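Local coordinates for protein CalS13 (Micromonospora echinospora, PDB 4ZAS) that probably transfers an amino group to a dTDP-linked keto sugar with the help of pyridoxal 5'-phosphate, as a sugar aminotransferase of the DegT/DnrJ/EryC1 family, at residues V160-R172 with E316-P329. Residues are numbered along the deposited sequence; the frame is centred on the assembly and turned at random.
Sequences VVHWLGYPVDLNR and ERADDREPAFWMYP
Leu164, Gly165 and Tyr166 meet Pro323, Ala324 and Trp326 in a buried loop-to-loop contact, where the turn after central-sheet strand 155-161 is laid against the connection between strands 321-322 and 328-332. Two backbone bonds pin the loops: Trp326 N donates to Leu164 O (3.1 Å, nearly straight at 165°), and Ala324 N donates to Gly165 O. Gly165 suits its place because a side chain there would strike the Ala324 methyl and the preceding carbonyl. Leu164 splits its apolar branches, CD2 against Met327 CE and CD1 against Pro329 CB (3.5 Å). The Trp326 side chain leaves the contact, bonding through NE1 to Ile221 O of the sugar-nucleotide pocket and coming within about 4 Å (nearest atoms) of the bound dTDP-4-keto-6-deoxyglucose.

Tyr166 has CG anti to its backbone N (chi1 -177°), which sends the ring out alongside Pro323 and under the Arg321 chain. Pro323 CG lies obliquely beside Tyr166 CD1 (3.5 Å), while Arg321 CD sits over a ring face, a CH-pi contact 4.1 Å from the centroid. Tyr166 OH donates to the anti lone pair of Glu316 OE1 (3.0 Å) and accepts a weak bond from Ala318 N. The Arg321 chain, bent at chi3 (67°), runs past the Pro167 ring; its NH1 bonds weakly to Pro167 O (2.9 Å), and its NH2 makes a long salt bridge to Asp169 OD2. Asp320 OD1, in the guanidinium plane, takes both NE and NH2, which fixes the rotation of the group. A leucine in place of Arg321 would probably leave Asp169 and Asp320 without their shared positive charge.

Asp169 also caps helix 170-180 through Arg172 N, and Asp320 has a second partner in Arg203. Strand 201-202 pairs with 321-322, while helix 275-305 packs on Ala324 and Phe325.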
ATOM      1  N   VAL A 160     -17.932  11.650  -0.430  1.00 38.88           N
ATOM      2  CA  VAL A 160     -19.177  10.940  -0.725  1.00 38.60           C
ATOM      3  C   VAL A 160     -18.884   9.562  -1.339  1.00 42.17           C
ATOM      4  O   VAL A 160     -17.945   9.393  -2.130  1.00 44.59           O
ATOM      5  CB  VAL A 160     -20.086  11.730  -1.685  1.00 37.87           C
ATOM      6  CG1 VAL A 160     -20.465  13.095  -1.100  1.00 40.83           C
ATOM      7  CG2 VAL A 160     -19.400  11.870  -3.029  1.00 30.96           C
ATOM      8  N   VAL A 161     -19.689   8.577  -0.965  1.00 36.90           N
ATOM      9  CA  VAL A 161     -19.586   7.245  -1.533  1.00 29.80           C
ATOM     10  C   VAL A 161     -20.765   6.940  -2.435  1.00 38.50           C
ATOM     11  O   VAL A 161     -21.928   7.116  -2.039  1.00 44.53           O
ATOM     12  CB  VAL A 161     -19.499   6.191  -0.439  1.00 40.72           C
ATOM     13  CG1 VAL A 161     -19.528   4.799  -1.071  1.00 31.32           C
ATOM     14  CG2 VAL A 161     -18.262   6.416   0.441  1.00 42.89           C
ATOM     15  N   HIS A 162     -20.476   6.500  -3.655  1.00 41.72           N
ATOM     16  CA  HIS A 162     -21.519   5.982  -4.540  1.00 26.65           C
ATOM     17  C   HIS A 162     -21.800   4.539  -4.156  1.00 34.16           C
ATOM     18  O   HIS A 162     -21.368   3.618  -4.844  1.00 35.64           O
ATOM     19  CB  HIS A 162     -21.075   6.031  -5.996  1.00 26.45           C
ATOM     20  CG  HIS A 162     -20.632   7.383  -6.462  1.00 37.49           C
ATOM     21  ND1 HIS A 162     -21.510   8.425  -6.679  1.00 41.83           N
ATOM     22  CD2 HIS A 162     -19.400   7.859  -6.767  1.00 41.39           C
ATOM     23  CE1 HIS A 162     -20.839   9.484  -7.102  1.00 41.19           C
ATOM     24  NE2 HIS A 162     -19.558   9.167  -7.165  1.00 44.30           N
ATOM     25  N   TRP A 163     -22.537   4.337  -3.075  1.00 35.69           N
ATOM     26  CA  TRP A 163     -22.765   2.988  -2.577  1.00 38.66           C
ATOM     27  C   TRP A 163     -23.389   2.085  -3.649  1.00 44.94           C
ATOM     28  O   TRP A 163     -24.325   2.482  -4.346  1.00 50.62           O
ATOM     29  CB  TRP A 163     -23.636   3.019  -1.318  1.00 30.71           C
ATOM     30  CG  TRP A 163     -23.677   1.706  -0.609  1.00 39.25           C
ATOM     31  CD1 TRP A 163     -24.773   0.908  -0.415  1.00 43.24           C
ATOM     32  CD2 TRP A 163     -22.565   1.012  -0.021  1.00 43.11           C
ATOM     33  NE1 TRP A 163     -24.412  -0.231   0.271  1.00 45.97           N
ATOM     34  CE2 TRP A 163     -23.062  -0.189   0.522  1.00 47.29           C
ATOM     35  CE3 TRP A 163     -21.198   1.293   0.100  1.00 49.44           C
ATOM     36  CZ2 TRP A 163     -22.238  -1.108   1.181  1.00 45.18           C
ATOM     37  CZ3 TRP A 163     -20.382   0.373   0.755  1.00 50.07           C
ATOM     38  CH2 TRP A 163     -20.909  -0.807   1.285  1.00 45.85           C
ATOM     39  N   LEU A 164     -22.780   0.909  -3.818  1.00 44.01           N
ATOM     40  CA  LEU A 164     -23.166  -0.116  -4.796  1.00 37.51           C
ATOM     41  C   LEU A 164     -23.076   0.358  -6.240  1.00 38.98           C
ATOM     42  O   LEU A 164     -23.518  -0.336  -7.146  1.00 43.66           O
ATOM     43  CB  LEU A 164     -24.575  -0.611  -4.501  1.00 34.10           C
ATOM     44  CG  LEU A 164     -24.679  -1.107  -3.063  1.00 35.12           C
ATOM     45  CD1 LEU A 164     -26.097  -1.478  -2.739  1.00 32.49           C
ATOM     46  CD2 LEU A 164     -23.730  -2.289  -2.834  1.00 30.56           C
ATOM     47  N   GLY A 165     -22.476   1.520  -6.459  1.00 38.90           N
ATOM     48  CA  GLY A 165     -22.401   2.085  -7.796  1.00 31.27           C
ATOM     49  C   GLY A 165     -23.623   2.902  -8.184  1.00 36.67           C
ATOM     50  O   GLY A 165     -23.839   3.193  -9.368  1.00 37.55           O
ATOM     51  N   TYR A 166     -24.437   3.269  -7.197  1.00 36.60           N
ATOM     52  CA  TYR A 166     -25.541   4.189  -7.442  1.00 44.11           C
ATOM     53  C   TYR A 166     -25.029   5.600  -7.209  1.00 42.56           C
ATOM     54  O   TYR A 166     -24.648   5.952  -6.097  1.00 45.93           O
ATOM     55  CB  TYR A 166     -26.780   3.891  -6.553  1.00 40.77           C
ATOM     56  CG  TYR A 166     -27.953   4.798  -6.865  1.00 33.97           C
ATOM     57  CD1 TYR A 166     -28.898   4.454  -7.834  1.00 35.66           C
ATOM     58  CD2 TYR A 166     -28.101   6.020  -6.222  1.00 31.47           C
ATOM     59  CE1 TYR A 166     -29.980   5.298  -8.135  1.00 41.98           C
ATOM     60  CE2 TYR A 166     -29.179   6.868  -6.515  1.00 43.36           C
ATOM     61  CZ  TYR A 166     -30.113   6.504  -7.474  1.00 47.97           C
ATOM     62  OH  TYR A 166     -31.164   7.353  -7.761  1.00 51.64           O
ATOM     63  N   PRO A 167     -24.995   6.400  -8.265  1.00 29.30           N
ATOM     64  CA  PRO A 167     -24.407   7.744  -8.187  1.00 37.59           C
ATOM     65  C   PRO A 167     -25.090   8.725  -7.239  1.00 41.89           C
ATOM     66  O   PRO A 167     -26.296   8.949  -7.307  1.00 42.99           O
ATOM     67  CB  PRO A 167     -24.521   8.256  -9.623  1.00 32.32           C
ATOM     68  CG  PRO A 167     -24.554   7.003 -10.464  1.00 39.37           C
ATOM     69  CD  PRO A 167     -25.337   6.011  -9.642  1.00 38.81           C
ATOM     70  N   VAL A 168     -24.287   9.331  -6.374  1.00 41.04           N
ATOM     71  CA  VAL A 168     -24.700  10.516  -5.627  1.00 41.42           C
ATOM     72  C   VAL A 168     -25.179  11.606  -6.595  1.00 42.59           C
ATOM     73  O   VAL A 168     -24.683  11.700  -7.722  1.00 38.76           O
ATOM     74  CB  VAL A 168     -23.533  11.007  -4.766  1.00 39.54           C
ATOM     75  CG1 VAL A 168     -23.845  12.347  -4.110  1.00 38.44           C
ATOM     76  CG2 VAL A 168     -23.184   9.940  -3.727  1.00 40.80           C
ATOM     77  N   ASP A 169     -26.162  12.406  -6.196  1.00 45.85           N
ATOM     78  CA  ASP A 169     -26.557  13.541  -7.025  1.00 42.88           C
ATOM     79  C   ASP A 169     -25.453  14.584  -7.010  1.00 40.90           C
ATOM     80  O   ASP A 169     -25.440  15.448  -6.145  1.00 42.43           O
ATOM     81  CB  ASP A 169     -27.850  14.181  -6.529  1.00 46.67           C
ATOM     82  CG  ASP A 169     -28.425  15.157  -7.530  1.00 55.79           C
ATOM     83  OD1 ASP A 169     -27.809  16.220  -7.757  1.00 58.78           O
ATOM     84  OD2 ASP A 169     -29.506  14.866  -8.084  1.00 61.61           O
ATOM     85  N   LEU A 170     -24.538  14.524  -7.967  1.00 43.79           N
ATOM     86  CA  LEU A 170     -23.340  15.356  -7.887  1.00 44.77           C
ATOM     87  C   LEU A 170     -23.675  16.834  -8.126  1.00 41.91           C
ATOM     88  O   LEU A 170     -23.073  17.726  -7.530  1.00 42.63           O
ATOM     89  CB  LEU A 170     -22.261  14.846  -8.865  1.00 45.32           C
ATOM     90  CG  LEU A 170     -21.666  13.449  -8.562  1.00 40.17           C
ATOM     91  CD1 LEU A 170     -20.662  12.966  -9.622  1.00 35.09           C
ATOM     92  CD2 LEU A 170     -21.053  13.354  -7.172  1.00 39.18           C
ATOM     93  N   ASN A 171     -24.672  17.084  -8.957  1.00 38.45           N
ATOM     94  CA  ASN A 171     -25.141  18.440  -9.223  1.00 37.69           C
ATOM     95  C   ASN A 171     -25.554  19.142  -7.924  1.00 43.44           C
ATOM     96  O   ASN A 171     -25.215  20.300  -7.672  1.00 42.55           O
ATOM     97  CB  ASN A 171     -26.344  18.383 -10.160  1.00 44.80           C
ATOM     98  CG  ASN A 171     -25.949  18.244 -11.594  1.00 52.20           C
ATOM     99  OD1 ASN A 171     -24.784  17.987 -11.904  1.00 59.08           O
ATOM    100  ND2 ASN A 171     -26.929  18.337 -12.486  1.00 51.51           N
ATOM    101  N   ARG A 172     -26.287  18.415  -7.097  1.00 45.31           N
ATOM    102  CA  ARG A 172     -26.734  18.935  -5.825  1.00 47.63           C
ATOM    103  C   ARG A 172     -25.549  19.110  -4.885  1.00 45.19           C
ATOM    104  O   ARG A 172     -25.432  20.127  -4.213  1.00 51.85           O
ATOM    105  CB  ARG A 172     -27.781  17.985  -5.222  1.00 54.66           C
ATOM    106  CG  ARG A 172     -28.343  18.406  -3.889  1.00 53.11           C
ATOM    107  CD  ARG A 172     -29.056  19.743  -3.992  1.00 52.72           C
ATOM    108  NE  ARG A 172     -29.520  20.149  -2.675  1.00 58.68           N
ATOM    109  CZ  ARG A 172     -29.846  21.389  -2.338  1.00 60.34           C
ATOM    110  NH1 ARG A 172     -29.773  22.380  -3.227  1.00 52.29           N
ATOM    111  NH2 ARG A 172     -30.243  21.632  -1.097  1.00 68.57           N
ATOM    112  N   GLU A 316     -34.212   4.099  -4.183  1.00 52.52           N
ATOM    113  CA  GLU A 316     -34.559   5.114  -5.183  1.00 56.67           C
ATOM    114  C   GLU A 316     -33.911   4.855  -6.562  1.00 55.38           C
ATOM    115  O   GLU A 316     -32.802   4.329  -6.639  1.00 57.47           O
ATOM    116  CB  GLU A 316     -34.137   6.488  -4.645  1.00 58.38           C
ATOM    117  CG  GLU A 316     -34.250   7.639  -5.615  1.00 63.83           C
ATOM    118  CD  GLU A 316     -33.505   8.868  -5.133  1.00 65.52           C
ATOM    119  OE1 GLU A 316     -32.453   9.215  -5.726  1.00 56.32           O
ATOM    120  OE2 GLU A 316     -34.009   9.510  -4.183  1.00 74.44           O
ATOM    121  N   ARG A 317     -34.607   5.210  -7.641  1.00 51.52           N
ATOM    122  CA  ARG A 317     -34.045   5.097  -8.994  1.00 50.51           C
ATOM    123  C   ARG A 317     -34.323   6.348  -9.811  1.00 48.01           C
ATOM    124  O   ARG A 317     -35.452   6.612 -10.169  1.00 64.87           O
ATOM    125  CB  ARG A 317     -34.602   3.886  -9.759  1.00 41.78           C
ATOM    126  CG  ARG A 317     -34.404   2.531  -9.120  1.00 38.29           C
ATOM    127  CD  ARG A 317     -33.076   1.925  -9.480  1.00 47.14           C
ATOM    128  NE  ARG A 317     -32.978   0.552  -8.999  1.00 49.48           N
ATOM    129  CZ  ARG A 317     -32.643   0.216  -7.757  1.00 49.77           C
ATOM    130  NH1 ARG A 317     -32.407   1.151  -6.850  1.00 46.50           N
ATOM    131  NH2 ARG A 317     -32.582  -1.061  -7.413  1.00 49.35           N
ATOM    132  N   ALA A 318     -33.283   7.086 -10.152  1.00 46.92           N
ATOM    133  CA  ALA A 318     -33.451   8.284 -10.947  1.00 40.61           C
ATOM    134  C   ALA A 318     -33.153   8.011 -12.416  1.00 45.03           C
ATOM    135  O   ALA A 318     -32.273   7.218 -12.745  1.00 48.39           O
ATOM    136  CB  ALA A 318     -32.548   9.376 -10.414  1.00 45.70           C
ATOM    137  N   ASP A 319     -33.849   8.732 -13.290  1.00 49.19           N
ATOM    138  CA  ASP A 319     -33.738   8.561 -14.737  1.00 51.24           C
ATOM    139  C   ASP A 319     -32.429   9.112 -15.269  1.00 49.26           C
ATOM    140  O   ASP A 319     -31.969   8.727 -16.347  1.00 47.00           O
ATOM    141  CB  ASP A 319     -34.873   9.299 -15.441  1.00 58.81           C
ATOM    142  CG  ASP A 319     -36.223   8.701 -15.153  1.00 76.13           C
ATOM    143  OD1 ASP A 319     -36.305   7.470 -14.960  1.00 85.30           O
ATOM    144  OD2 ASP A 319     -37.207   9.470 -15.118  1.00 80.93           O
ATOM    145  N   ASP A 320     -31.831  10.020 -14.504  1.00 42.56           N
ATOM    146  CA  ASP A 320     -30.727  10.809 -15.018  1.00 41.56           C
ATOM    147  C   ASP A 320     -29.388  10.196 -14.638  1.00 43.04           C
ATOM    148  O   ASP A 320     -28.370  10.886 -14.609  1.00 48.38           O
ATOM    149  CB  ASP A 320     -30.832  12.246 -14.502  1.00 38.37           C
ATOM    150  CG  ASP A 320     -30.586  12.353 -12.995  1.00 60.89           C
ATOM    151  OD1 ASP A 320     -30.559  11.313 -12.277  1.00 53.12           O
ATOM    152  OD2 ASP A 320     -30.441  13.501 -12.522  1.00 59.17           O
ATOM    153  N   ARG A 321     -29.396   8.911 -14.312  1.00 43.86           N
ATOM    154  CA  ARG A 321     -28.149   8.214 -13.999  1.00 46.00           C
ATOM    155  C   ARG A 321     -28.319   6.737 -14.259  1.00 47.22           C
ATOM    156  O   ARG A 321     -29.422   6.230 -14.256  1.00 52.67           O
ATOM    157  CB  ARG A 321     -27.714   8.444 -12.547  1.00 41.16           C
ATOM    158  CG  ARG A 321     -28.536   7.716 -11.507  1.00 42.06           C
ATOM    159  CD  ARG A 321     -28.436   8.417 -10.171  1.00 39.97           C
ATOM    160  NE  ARG A 321     -29.077   9.722 -10.265  1.00 49.10           N
ATOM    161  CZ  ARG A 321     -29.233  10.555  -9.244  1.00 50.10           C
ATOM    162  NH1 ARG A 321     -28.781  10.207  -8.056  1.00 43.02           N
ATOM    163  NH2 ARG A 321     -29.854  11.726  -9.410  1.00 48.75           N
ATOM    164  N   GLU A 322     -27.209   6.058 -14.499  1.00 53.02           N
ATOM    165  CA  GLU A 322     -27.207   4.638 -14.816  1.00 54.18           C
ATOM    166  C   GLU A 322     -26.315   3.877 -13.846  1.00 50.02           C
ATOM    167  O   GLU A 322     -25.102   3.807 -14.035  1.00 53.36           O
ATOM    168  CB  GLU A 322     -26.744   4.425 -16.246  1.00 65.61           C
ATOM    169  CG  GLU A 322     -27.604   3.491 -17.042  1.00 84.28           C
ATOM    170  CD  GLU A 322     -27.157   3.433 -18.479  1.00 96.88           C
ATOM    171  OE1 GLU A 322     -26.281   4.246 -18.861  1.00 95.33           O
ATOM    172  OE2 GLU A 322     -27.660   2.564 -19.217  1.00106.68           O
ATOM    173  N   PRO A 323     -26.915   3.325 -12.789  1.00 47.12           N
ATOM    174  CA  PRO A 323     -26.205   2.633 -11.711  1.00 44.50           C
ATOM    175  C   PRO A 323     -25.456   1.397 -12.179  1.00 46.67           C
ATOM    176  O   PRO A 323     -25.792   0.826 -13.218  1.00 42.07           O
ATOM    177  CB  PRO A 323     -27.325   2.252 -10.744  1.00 38.92           C
ATOM    178  CG  PRO A 323     -28.408   3.201 -11.036  1.00 40.37           C
ATOM    179  CD  PRO A 323     -28.349   3.477 -12.496  1.00 44.46           C
ATOM    180  N   ALA A 324     -24.445   0.999 -11.406  1.00 46.80           N
ATOM    181  CA  ALA A 324     -23.601  -0.142 -11.758  1.00 43.61           C
ATOM    182  C   ALA A 324     -24.076  -1.419 -11.097  1.00 45.85           C
ATOM    183  O   ALA A 324     -23.701  -2.506 -11.526  1.00 54.88           O
ATOM    184  CB  ALA A 324     -22.137   0.125 -11.381  1.00 34.26           C
ATOM    185  N   PHE A 325     -24.848  -1.280 -10.021  1.00 44.49           N
ATOM    186  CA  PHE A 325     -25.413  -2.425  -9.310  1.00 39.48           C
ATOM    187  C   PHE A 325     -24.389  -3.517  -9.009  1.00 45.92           C
ATOM    188  O   PHE A 325     -24.555  -4.657  -9.432  1.00 50.90           O
ATOM    189  CB  PHE A 325     -26.577  -3.017 -10.107  1.00 37.43           C
ATOM    190  CG  PHE A 325     -27.782  -2.114 -10.178  1.00 39.66           C
ATOM    191  CD1 PHE A 325     -28.615  -1.975  -9.082  1.00 41.99           C
ATOM    192  CD2 PHE A 325     -28.087  -1.426 -11.338  1.00 35.99           C
ATOM    193  CE1 PHE A 325     -29.719  -1.161  -9.139  1.00 50.18           C
ATOM    194  CE2 PHE A 325     -29.187  -0.607 -11.400  1.00 45.26           C
ATOM    195  CZ  PHE A 325     -30.008  -0.477 -10.299  1.00 52.20           C
ATOM    196  N   TRP A 326     -23.334  -3.162  -8.283  1.00 43.83           N
ATOM    197  CA  TRP A 326     -22.299  -4.119  -7.886  1.00 41.38           C
ATOM    198  C   TRP A 326     -22.901  -5.237  -7.043  1.00 45.68           C
ATOM    199  O   TRP A 326     -22.496  -6.406  -7.138  1.00 45.70           O
ATOM    200  CB  TRP A 326     -21.190  -3.418  -7.103  1.00 34.17           C
ATOM    201  CG  TRP A 326     -20.035  -4.309  -6.800  1.00 39.90           C
ATOM    202  CD1 TRP A 326     -19.335  -5.075  -7.691  1.00 41.25           C
ATOM    203  CD2 TRP A 326     -19.433  -4.529  -5.521  1.00 38.10           C
ATOM    204  NE1 TRP A 326     -18.329  -5.747  -7.044  1.00 43.44           N
ATOM    205  CE2 TRP A 326     -18.367  -5.429  -5.710  1.00 40.88           C
ATOM    206  CE3 TRP A 326     -19.683  -4.045  -4.238  1.00 40.06           C
ATOM    207  CZ2 TRP A 326     -17.562  -5.861  -4.662  1.00 39.82           C
ATOM    208  CZ3 TRP A 326     -18.871  -4.477  -3.192  1.00 43.01           C
ATOM    209  CH2 TRP A 326     -17.832  -5.373  -3.413  1.00 41.95           C
ATOM    210  N   MET A 327     -23.813  -4.830  -6.162  1.00 45.26           N
ATOM    211  CA  MET A 327     -24.698  -5.727  -5.442  1.00 45.41           C
ATOM    212  C   MET A 327     -26.090  -5.118  -5.537  1.00 44.60           C
ATOM    213  O   MET A 327     -26.223  -3.972  -5.918  1.00 43.36           O
ATOM    214  CB  MET A 327     -24.246  -5.895  -3.989  1.00 40.51           C
ATOM    215  CG  MET A 327     -22.935  -6.637  -3.858  1.00 42.30           C
ATOM    216  SD  MET A 327     -22.321  -6.781  -2.168  1.00 48.91           S
ATOM    217  CE  MET A 327     -21.994  -5.082  -1.796  1.00 55.94           C
ATOM    218  N   TYR A 328     -27.132  -5.876  -5.226  1.00 47.20           N
ATOM    219  CA  TYR A 328     -28.483  -5.325  -5.255  1.00 43.12           C
ATOM    220  C   TYR A 328     -28.987  -5.097  -3.821  1.00 45.59           C
ATOM    221  O   TYR A 328     -29.027  -6.039  -3.021  1.00 43.48           O
ATOM    222  CB  TYR A 328     -29.435  -6.252  -6.018  1.00 47.77           C
ATOM    223  CG  TYR A 328     -30.785  -5.635  -6.292  1.00 42.11           C
ATOM    224  CD1 TYR A 328     -31.803  -5.715  -5.363  1.00 43.06           C
ATOM    225  CD2 TYR A 328     -31.025  -4.952  -7.471  1.00 39.08           C
ATOM    226  CE1 TYR A 328     -33.030  -5.144  -5.601  1.00 46.99           C
ATOM    227  CE2 TYR A 328     -32.246  -4.370  -7.718  1.00 50.27           C
ATOM    228  CZ  TYR A 328     -33.251  -4.469  -6.785  1.00 52.34           C
ATOM    229  OH  TYR A 328     -34.480  -3.900  -7.048  1.00 50.30           O
ATOM    230  N   PRO A 329     -29.349  -3.844  -3.491  1.00 42.43           N
ATOM    231  CA  PRO A 329     -29.821  -3.414  -2.170  1.00 38.30           C
ATOM    232  C   PRO A 329     -31.324  -3.637  -1.943  1.00 50.00           C
ATOM    233  O   PRO A 329     -32.114  -3.474  -2.879  1.00 54.52           O
ATOM    234  CB  PRO A 329     -29.516  -1.918  -2.169  1.00 37.83           C
ATOM    235  CG  PRO A 329     -29.688  -1.529  -3.567  1.00 41.41           C
ATOM    236  CD  PRO A 329     -29.229  -2.699  -4.407  1.00 46.44           C
TER
HETATM  237  O   HOH W   1     -25.936   0.510  -8.204  1.00 48.96           O